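Local atomic coordinates of anthrone oxidase-like protein (Streptomyces ambofaciens, PDB entry 5F9P), a protein that catalyses oxidative carbon-carbon bond cleavage that opens ring B during atypical angucycline biosynthesis, as a member of the antibiotic biosynthesis monooxygenase family. Residues T11-F16 / L58-W63; D68-Y73 / L95-V100. All coordinates share one frame; numbering follows the deposited sequence.

Overall arrangement
Both contacts sit in one half of a closed antiparallel barrel of the dimeric alpha+beta type, and their centres are about 8 Å apart. Strand 10-17 has strand 56-63 on one side (contact 1) and strand 92-105 on the other; the latter carries the strand half of contact 2. The two are stitched by probable hydrogen bonds, T11 O to N98 N and L13 O to M96 N, each 2.8 Å. W63 then reaches over to helix 66-74, with NE1 3.4 Å from L69 CD1. In contact 1, T11, L13, L15 and F60 face the barrel interior, while V12 and W63 face helix 66-74; contact 2 packs that helix on the outer surface.

Contact 1 (T11-F16 / L58-W63); sequences TVLNLF and LNFIQW
L13 lays its CD1 methyl over one face of the F60 ring, 4.1 Å from the ring centroid and only 17° off the ring normal, a CH-pi contact shifted toward the rim at CD2. The two side chains run side by side, because they form a non-hydrogen-bonded pair in the antiparallel sheet and leave it on the same face. From the next such pair along, T11 CG2 comes obliquely to F60 CE1, at 3.7 Å, and beyond L13 the CD1 of L58 settles against L13 CB at 4.0 Å and near L15 CB. L58 puts its CG anti to the backbone N (chi1 172°), which swings that methyl back across the neighbouring strand. This face lines the barrel interior, where F60 also meets Y177. L13, L15, L58 and F60 are its apolar part; T11 and Q62 form the polar end, where T11 OG1 and Q62 NE2 share a water and the Q62 amide is further tied to S45 and I2.

The other face turns outward to helix 66-74. There V12 CG2 lies 3.6 Å from W63 CD1, V12 and I61 pack through their CB atoms, and N14 sends ND2 to within 3.4 Å of I61 CD1. Between the faces, V12 N bonds to I61 O and I61 N to V12 O, each at 2.7 Å. N14 and N59 exchange a second pair, and CA-H...O contacts join L13 CA to N59 O and L58 CA to N14 O. The four backbone bonds satisfy the peptide groups of V12, N14, N59 and I61, so apolar packing, L13 on F60 and V12 on W63, can fill both sides of the strand pair.

Contact 2 (D68-Y73 / L95-V100); sequences DLEKRY and LMQNEV
The Y73 ring receives Q97 NE2 at its edge, 4.1 Å from CE2 and near the ring plane, while one face carries CG of L69, one helical turn earlier. They meet where helix 66-74 packs on the outside of the dimeric alpha+beta barrel sheet; the axes of 68-73 and 95-100 run antiparallel (172°), 12.2 Å apart at closest approach. L95 CD1 approaches the ring obliquely. The Q97 amide, its plane 59° from that of the ring, has the CD2 methyl of L69 over its own face, 3.6 Å from Q97 CD.

Y73 and L95 slide past each other, so that the phenol oxygen OH ends 3.8 Å from L95 CB. Outside the two segments, F78 meets the Y73 ring and R167 makes a cation-pi interaction with it. Q97, extended beyond CG (chi2 175°), spans the gap from strand to helix and places its polar end among the helix side chains. R165 NH1 hydrogen-bonds to its OE1, which probably polarises the amide, and a water donates to both OE1 and E70 OE2, linking amide and carboxylate indirectly. On the NE2 side a second water does the joining: it accepts from Q97 NE2 at 2.8 Å, donates to L95 O at 2.9 Å, and hydrogen-bonds to Y73 OH at 2.8 Å.

Contact 1 (T11-F16 / L58-W63)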
ATOM      1  N   THR A  11       9.624  -1.756  -3.777  1.00 15.19           N
ATOM      2  CA  THR A  11       8.277  -1.232  -3.601  1.00 13.59           C
ATOM      3  C   THR A  11       8.164  -0.477  -2.283  1.00 14.58           C
ATOM      4  O   THR A  11       8.310  -1.054  -1.204  1.00 14.05           O
ATOM      5  CB  THR A  11       7.210  -2.345  -3.682  1.00 16.29           C
ATOM      6  OG1 THR A  11       7.225  -2.918  -4.993  1.00 13.22           O
ATOM      7  CG2 THR A  11       5.834  -1.760  -3.419  1.00 14.20           C
ATOM      8  N   VAL A  12       7.892   0.818  -2.375  1.00 12.25           N
ATOM      9  CA  VAL A  12       7.855   1.669  -1.200  1.00 12.75           C
ATOM     10  C   VAL A  12       6.426   2.135  -0.920  1.00 16.53           C
ATOM     11  O   VAL A  12       5.762   2.698  -1.798  1.00 11.78           O
ATOM     12  CB  VAL A  12       8.796   2.893  -1.366  1.00 15.70           C
ATOM     13  CG1 VAL A  12       8.617   3.880  -0.221  1.00 16.04           C
ATOM     14  CG2 VAL A  12      10.253   2.432  -1.448  1.00 17.45           C
ATOM     15  N   LEU A  13       5.950   1.870   0.295  1.00 13.13           N
ATOM     16  CA  LEU A  13       4.654   2.379   0.736  1.00 11.91           C
ATOM     17  C   LEU A  13       4.814   3.384   1.861  1.00 11.40           C
ATOM     18  O   LEU A  13       5.323   3.062   2.936  1.00 12.59           O
ATOM     19  CB  LEU A  13       3.720   1.248   1.160  1.00 10.95           C
ATOM     20  CG  LEU A  13       3.045   0.491   0.010  1.00 14.22           C
ATOM     21  CD1 LEU A  13       4.067  -0.118  -0.952  1.00 15.94           C
ATOM     22  CD2 LEU A  13       2.135  -0.579   0.560  1.00 12.79           C
ATOM     23  N   ASN A  14       4.402   4.618   1.588  1.00 11.35           N
ATOM     24  CA  ASN A  14       4.410   5.678   2.582  1.00 11.08           C
ATOM     25  C   ASN A  14       3.009   5.816   3.170  1.00 12.55           C
ATOM     26  O   ASN A  14       2.061   6.202   2.481  1.00 10.73           O
ATOM     27  CB  ASN A  14       4.862   7.001   1.970  1.00 10.72           C
ATOM     28  CG  ASN A  14       6.287   6.955   1.452  1.00 10.11           C
ATOM     29  OD1 ASN A  14       7.045   6.047   1.771  1.00 12.78           O
ATOM     30  ND2 ASN A  14       6.665   7.962   0.670  1.00 13.92           N
ATOM     31  N   LEU A  15       2.894   5.465   4.444  1.00 12.75           N
ATOM     32  CA  LEU A  15       1.620   5.414   5.139  1.00 11.04           C
ATOM     33  C   LEU A  15       1.508   6.561   6.135  1.00 13.57           C
ATOM     34  O   LEU A  15       2.372   6.733   6.995  1.00 12.81           O
ATOM     35  CB  LEU A  15       1.503   4.078   5.877  1.00 12.65           C
ATOM     36  CG  LEU A  15       0.297   3.926   6.811  1.00 15.49           C
ATOM     37  CD1 LEU A  15      -0.999   3.979   6.008  1.00 10.60           C
ATOM     38  CD2 LEU A  15       0.409   2.628   7.600  1.00 14.07           C
ATOM     39  N   PHE A  16       0.442   7.344   6.007  1.00 12.62           N
ATOM     40  CA  PHE A  16       0.216   8.487   6.872  1.00 12.87           C
ATOM     41  C   PHE A  16      -1.163   8.383   7.535  1.00 14.00           C
ATOM     42  O   PHE A  16      -2.155   8.073   6.872  1.00 12.93           O
ATOM     43  CB  PHE A  16       0.270   9.772   6.052  1.00 11.09           C
ATOM     44  CG  PHE A  16       1.532   9.931   5.246  1.00 13.43           C
ATOM     45  CD1 PHE A  16       2.676  10.451   5.828  1.00 13.37           C
ATOM     46  CD2 PHE A  16       1.566   9.578   3.909  1.00 10.50           C
ATOM     47  CE1 PHE A  16       3.838  10.597   5.100  1.00 14.27           C
ATOM     48  CE2 PHE A  16       2.719   9.736   3.164  1.00 14.16           C
ATOM     49  CZ  PHE A  16       3.862  10.247   3.763  1.00 12.40           C
ATOM     50  N   LEU A  58      -2.021   7.073   1.694  1.00 11.09           N
ATOM     51  CA  LEU A  58      -1.023   6.061   1.386  1.00 11.25           C
ATOM     52  C   LEU A  58      -0.463   6.342   0.004  1.00 10.92           C
ATOM     53  O   LEU A  58      -1.219   6.548  -0.943  1.00 10.13           O
ATOM     54  CB  LEU A  58      -1.643   4.655   1.423  1.00 12.20           C
ATOM     55  CG  LEU A  58      -0.773   3.491   0.935  1.00 11.96           C
ATOM     56  CD1 LEU A  58       0.386   3.240   1.884  1.00  9.45           C
ATOM     57  CD2 LEU A  58      -1.605   2.216   0.752  1.00 11.45           C
ATOM     58  N   ASN A  59       0.866   6.363  -0.101  1.00 10.67           N
ATOM     59  CA  ASN A  59       1.531   6.417  -1.396  1.00 11.23           C
ATOM     60  C   ASN A  59       2.180   5.073  -1.710  1.00 12.89           C
ATOM     61  O   ASN A  59       3.008   4.572  -0.939  1.00 12.40           O
ATOM     62  CB  ASN A  59       2.586   7.530  -1.419  1.00 11.93           C
ATOM     63  CG  ASN A  59       2.708   8.183  -2.778  1.00 11.52           C
ATOM     64  OD1 ASN A  59       2.305   7.607  -3.779  1.00 12.08           O
ATOM     65  ND2 ASN A  59       3.245   9.409  -2.816  1.00 13.77           N
ATOM     66  N   PHE A  60       1.790   4.488  -2.835  1.00 11.29           N
ATOM     67  CA  PHE A  60       2.381   3.246  -3.318  1.00 13.46           C
ATOM     68  C   PHE A  60       3.387   3.628  -4.400  1.00 12.55           C
ATOM     69  O   PHE A  60       2.994   4.074  -5.482  1.00  8.78           O
ATOM     70  CB  PHE A  60       1.281   2.364  -3.898  1.00 13.25           C
ATOM     71  CG  PHE A  60       1.695   0.936  -4.179  1.00 14.25           C
ATOM     72  CD1 PHE A  60       2.617   0.641  -5.179  1.00 12.75           C
ATOM     73  CD2 PHE A  60       1.112  -0.116  -3.480  1.00 13.29           C
ATOM     74  CE1 PHE A  60       2.968  -0.674  -5.457  1.00 12.43           C
ATOM     75  CE2 PHE A  60       1.457  -1.442  -3.752  1.00 15.57           C
ATOM     76  CZ  PHE A  60       2.384  -1.720  -4.741  1.00 13.19           C
ATOM     77  N   ILE A  61       4.676   3.464  -4.092  1.00 11.72           N
ATOM     78  CA  ILE A  61       5.769   4.028  -4.896  1.00 10.95           C
ATOM     79  C   ILE A  61       6.740   2.966  -5.405  1.00 14.76           C
ATOM     80  O   ILE A  61       7.159   2.080  -4.650  1.00 12.44           O
ATOM     81  CB  ILE A  61       6.573   5.065  -4.086  1.00 12.50           C
ATOM     82  CG1 ILE A  61       5.624   6.117  -3.484  1.00 14.10           C
ATOM     83  CG2 ILE A  61       7.661   5.725  -4.952  1.00 12.54           C
ATOM     84  CD1 ILE A  61       6.311   7.133  -2.571  1.00 15.10           C
ATOM     85  N   GLN A  62       7.104   3.061  -6.686  1.00 11.51           N
ATOM     86  CA  GLN A  62       8.076   2.143  -7.273  1.00 12.45           C
ATOM     87  C   GLN A  62       9.428   2.812  -7.509  1.00 16.71           C
ATOM     88  O   GLN A  62       9.501   3.906  -8.080  1.00 12.90           O
ATOM     89  CB  GLN A  62       7.520   1.566  -8.574  1.00 14.20           C
ATOM     90  CG  GLN A  62       6.267   0.752  -8.352  1.00 17.20           C
ATOM     91  CD  GLN A  62       5.648   0.264  -9.635  1.00 19.59           C
ATOM     92  OE1 GLN A  62       5.551   1.012 -10.613  1.00 18.21           O
ATOM     93  NE2 GLN A  62       5.227  -1.002  -9.646  1.00 17.86           N
ATOM     94  N   TRP A  63      10.492   2.151  -7.058  1.00 13.11           N
ATOM     95  CA  TRP A  63      11.858   2.671  -7.137  1.00 15.21           C
ATOM     96  C   TRP A  63      12.758   1.600  -7.757  1.00 15.95           C
ATOM     97  O   TRP A  63      12.629   0.422  -7.435  1.00 18.22           O
ATOM     98  CB  TRP A  63      12.398   3.016  -5.737  1.00 13.37           C
ATOM     99  CG  TRP A  63      11.946   4.333  -5.171  1.00 14.27           C
ATOM    100  CD1 TRP A  63      10.902   4.542  -4.314  1.00 12.42           C
ATOM    101  CD2 TRP A  63      12.537   5.620  -5.406  1.00 14.14           C
ATOM    102  NE1 TRP A  63      10.802   5.875  -4.012  1.00 14.92           N
ATOM    103  CE2 TRP A  63      11.793   6.560  -4.665  1.00 13.68           C
ATOM    104  CE3 TRP A  63      13.623   6.069  -6.174  1.00 12.99           C
ATOM    105  CZ2 TRP A  63      12.089   7.922  -4.669  1.00 12.79           C
ATOM    106  CZ3 TRP A  63      13.919   7.426  -6.178  1.00 15.76           C
ATOM    107  CH2 TRP A  63      13.156   8.335  -5.427  1.00 15.17           C
TER
HETATM  108  O   HOH W   1       5.783  -2.837  -7.608  1.00 19.38           O

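Contact 2 (D68-Y73 / L95-V100)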
ATOM      1  N   ASP A  68      18.779   4.411  -5.089  1.00 17.62           N
ATOM      2  CA  ASP A  68      18.059   5.559  -5.632  1.00 18.32           C
ATOM      3  C   ASP A  68      17.166   6.211  -4.579  1.00 18.94           C
ATOM      4  O   ASP A  68      17.136   7.430  -4.449  1.00 17.87           O
ATOM      5  CB  ASP A  68      17.220   5.141  -6.839  1.00 16.15           C
ATOM      6  CG  ASP A  68      18.064   4.571  -7.962  1.00 19.71           C
ATOM      7  OD1 ASP A  68      19.104   5.175  -8.289  1.00 22.41           O
ATOM      8  OD2 ASP A  68      17.691   3.518  -8.511  1.00 23.58           O
ATOM      9  N   LEU A  69      16.429   5.395  -3.835  1.00 14.77           N
ATOM     10  CA  LEU A  69      15.573   5.910  -2.764  1.00 17.13           C
ATOM     11  C   LEU A  69      16.342   6.722  -1.721  1.00 18.99           C
ATOM     12  O   LEU A  69      15.877   7.770  -1.264  1.00 19.74           O
ATOM     13  CB  LEU A  69      14.862   4.765  -2.055  1.00 14.40           C
ATOM     14  CG  LEU A  69      14.044   5.181  -0.832  1.00 16.46           C
ATOM     15  CD1 LEU A  69      12.874   6.043  -1.274  1.00 14.79           C
ATOM     16  CD2 LEU A  69      13.572   3.952  -0.029  1.00 12.26           C
ATOM     17  N   GLU A  70      17.501   6.217  -1.317  1.00 19.16           N
ATOM     18  CA  GLU A  70      18.292   6.879  -0.286  1.00 19.92           C
ATOM     19  C   GLU A  70      18.764   8.256  -0.742  1.00 18.64           C
ATOM     20  O   GLU A  70      18.850   9.190   0.058  1.00 20.58           O
ATOM     21  CB  GLU A  70      19.482   6.001   0.129  1.00 24.02           C
ATOM     22  CG  GLU A  70      19.071   4.765   0.924  1.00 27.10           C
ATOM     23  CD  GLU A  70      18.289   5.112   2.184  1.00 30.12           C
ATOM     24  OE1 GLU A  70      18.397   6.270   2.646  1.00 30.14           O
ATOM     25  OE2 GLU A  70      17.561   4.231   2.709  1.00 29.29           O
ATOM     26  N   LYS A  71      19.075   8.374  -2.028  1.00 21.02           N
ATOM     27  CA  LYS A  71      19.453   9.659  -2.613  1.00 24.04           C
ATOM     28  C   LYS A  71      18.328  10.657  -2.419  1.00 21.50           C
ATOM     29  O   LYS A  71      18.565  11.822  -2.106  1.00 24.73           O
ATOM     30  CB  LYS A  71      19.760   9.492  -4.107  1.00 27.37           C
ATOM     31  CG  LYS A  71      20.697  10.534  -4.702  1.00 31.13           C
ATOM     32  CD  LYS A  71      21.371   9.973  -5.957  1.00 40.55           C
ATOM     33  CE  LYS A  71      22.166   8.700  -5.632  1.00 45.80           C
ATOM     34  NZ  LYS A  71      22.445   7.840  -6.823  1.00 39.55           N
ATOM     35  N   ARG A  72      17.092  10.204  -2.593  1.00 21.81           N
ATOM     36  CA  ARG A  72      15.961  11.080  -2.324  1.00 19.70           C
ATOM     37  C   ARG A  72      15.874  11.476  -0.845  1.00 20.56           C
ATOM     38  O   ARG A  72      15.634  12.644  -0.511  1.00 20.39           O
ATOM     39  CB  ARG A  72      14.654  10.430  -2.763  1.00 21.61           C
ATOM     40  CG  ARG A  72      13.455  11.057  -2.078  1.00 24.17           C
ATOM     41  CD  ARG A  72      12.192  10.587  -2.719  1.00 26.05           C
ATOM     42  NE  ARG A  72      11.020  10.946  -1.942  1.00 26.53           N
ATOM     43  CZ  ARG A  72      10.726  12.180  -1.567  1.00 25.53           C
ATOM     44  NH1 ARG A  72      11.548  13.178  -1.875  1.00 30.91           N
ATOM     45  NH2 ARG A  72       9.617  12.409  -0.872  1.00 27.51           N
ATOM     46  N   TYR A  73      16.077  10.500   0.040  1.00 20.76           N
ATOM     47  CA  TYR A  73      16.022  10.750   1.479  1.00 19.87           C
ATOM     48  C   TYR A  73      17.106  11.739   1.895  1.00 19.98           C
ATOM     49  O   TYR A  73      16.974  12.429   2.903  1.00 16.43           O
ATOM     50  CB  TYR A  73      16.211   9.456   2.266  1.00 15.44           C
ATOM     51  CG  TYR A  73      15.009   8.538   2.322  1.00 19.24           C
ATOM     52  CD1 TYR A  73      13.735   8.985   1.989  1.00 16.70           C
ATOM     53  CD2 TYR A  73      15.153   7.213   2.721  1.00 16.58           C
ATOM     54  CE1 TYR A  73      12.635   8.131   2.050  1.00 15.45           C
ATOM     55  CE2 TYR A  73      14.070   6.357   2.785  1.00 17.56           C
ATOM     56  CZ  TYR A  73      12.812   6.819   2.454  1.00 16.65           C
ATOM     57  OH  TYR A  73      11.735   5.950   2.526  1.00 16.61           O
ATOM     58  N   LEU A  95       7.292   4.899   6.570  1.00 13.34           N
ATOM     59  CA  LEU A  95       7.811   4.802   5.216  1.00 14.57           C
ATOM     60  C   LEU A  95       8.425   3.429   5.084  1.00 15.04           C
ATOM     61  O   LEU A  95       9.494   3.156   5.654  1.00 13.57           O
ATOM     62  CB  LEU A  95       8.862   5.884   4.946  1.00 12.68           C
ATOM     63  CG  LEU A  95       8.599   7.316   5.415  1.00 13.44           C
ATOM     64  CD1 LEU A  95       9.840   8.160   5.141  1.00 15.99           C
ATOM     65  CD2 LEU A  95       7.372   7.940   4.754  1.00 11.34           C
HETATM   66  N   MSE A  96       7.754   2.566   4.328  1.00 13.50           N
HETATM   67  CA  MSE A  96       8.044   1.141   4.368  1.00 11.88           C
HETATM   68  C   MSE A  96       8.613   0.609   3.060  1.00 14.16           C
HETATM   69  O   MSE A  96       8.025   0.795   2.001  1.00 12.21           O
HETATM   70  CB  MSE A  96       6.772   0.379   4.735  1.00 11.93           C
HETATM   71  CG  MSE A  96       6.296   0.613   6.170  1.00 14.50           C
HETATM   72 SE   MSE A  96       4.489  -0.071   6.437  0.84 17.45          SE
HETATM   73  CE  MSE A  96       3.544   1.217   5.285  1.00 11.76           C
ATOM     74  N   GLN A  97       9.754  -0.069   3.138  1.00 11.75           N
ATOM     75  CA  GLN A  97      10.382  -0.628   1.949  1.00 11.80           C
ATOM     76  C   GLN A  97      10.083  -2.117   1.867  1.00 13.14           C
ATOM     77  O   GLN A  97      10.267  -2.845   2.843  1.00 14.18           O
ATOM     78  CB  GLN A  97      11.896  -0.375   1.972  1.00 12.93           C
ATOM     79  CG  GLN A  97      12.258   1.090   2.208  1.00 15.97           C
ATOM     80  CD  GLN A  97      13.758   1.313   2.361  1.00 15.57           C
ATOM     81  OE1 GLN A  97      14.559   0.640   1.724  1.00 16.18           O
ATOM     82  NE2 GLN A  97      14.138   2.258   3.210  1.00 14.90           N
ATOM     83  N   ASN A  98       9.632  -2.568   0.700  1.00 11.94           N
ATOM     84  CA  ASN A  98       9.126  -3.921   0.536  1.00 11.33           C
ATOM     85  C   ASN A  98       9.571  -4.564  -0.753  1.00 14.25           C
ATOM     86  O   ASN A  98       9.994  -3.890  -1.693  1.00 16.21           O
ATOM     87  CB  ASN A  98       7.592  -3.907   0.497  1.00 15.07           C
ATOM     88  CG  ASN A  98       6.998  -2.987   1.524  1.00 15.60           C
ATOM     89  OD1 ASN A  98       6.737  -3.390   2.658  1.00 15.45           O
ATOM     90  ND2 ASN A  98       6.799  -1.729   1.144  1.00 14.26           N
ATOM     91  N   GLU A  99       9.429  -5.881  -0.805  1.00 15.39           N
ATOM     92  CA  GLU A  99       9.479  -6.592  -2.067  1.00 17.47           C
ATOM     93  C   GLU A  99       8.138  -7.285  -2.247  1.00 16.31           C
ATOM     94  O   GLU A  99       7.440  -7.575  -1.272  1.00 13.91           O
ATOM     95  CB  GLU A  99      10.633  -7.592  -2.100  1.00 15.40           C
ATOM     96  CG  GLU A  99      10.488  -8.755  -1.162  1.00 23.86           C
ATOM     97  CD  GLU A  99      11.751  -9.621  -1.122  1.00 35.63           C
ATOM     98  OE1 GLU A  99      11.722 -10.689  -0.475  1.00 37.24           O
ATOM     99  OE2 GLU A  99      12.771  -9.228  -1.735  1.00 39.44           O
ATOM    100  N   VAL A 100       7.758  -7.510  -3.496  1.00 16.52           N
ATOM    101  CA  VAL A 100       6.484  -8.139  -3.784  1.00 17.61           C
ATOM    102  C   VAL A 100       6.648  -9.636  -3.580  1.00 20.28           C
ATOM    103  O   VAL A 100       7.540 -10.241  -4.162  1.00 16.18           O
ATOM    104  CB  VAL A 100       6.033  -7.842  -5.229  1.00 18.22           C
ATOM    105  CG1 VAL A 100       4.756  -8.632  -5.562  1.00 13.56           C
ATOM    106  CG2 VAL A 100       5.811  -6.343  -5.409  1.00 17.02           C
TER
HETATM  107  O   HOH W   2      17.296   1.921   1.535  1.00 23.80           O
HETATM  108  O   HOH W   3      12.001   3.782   4.294  1.00 15.58           O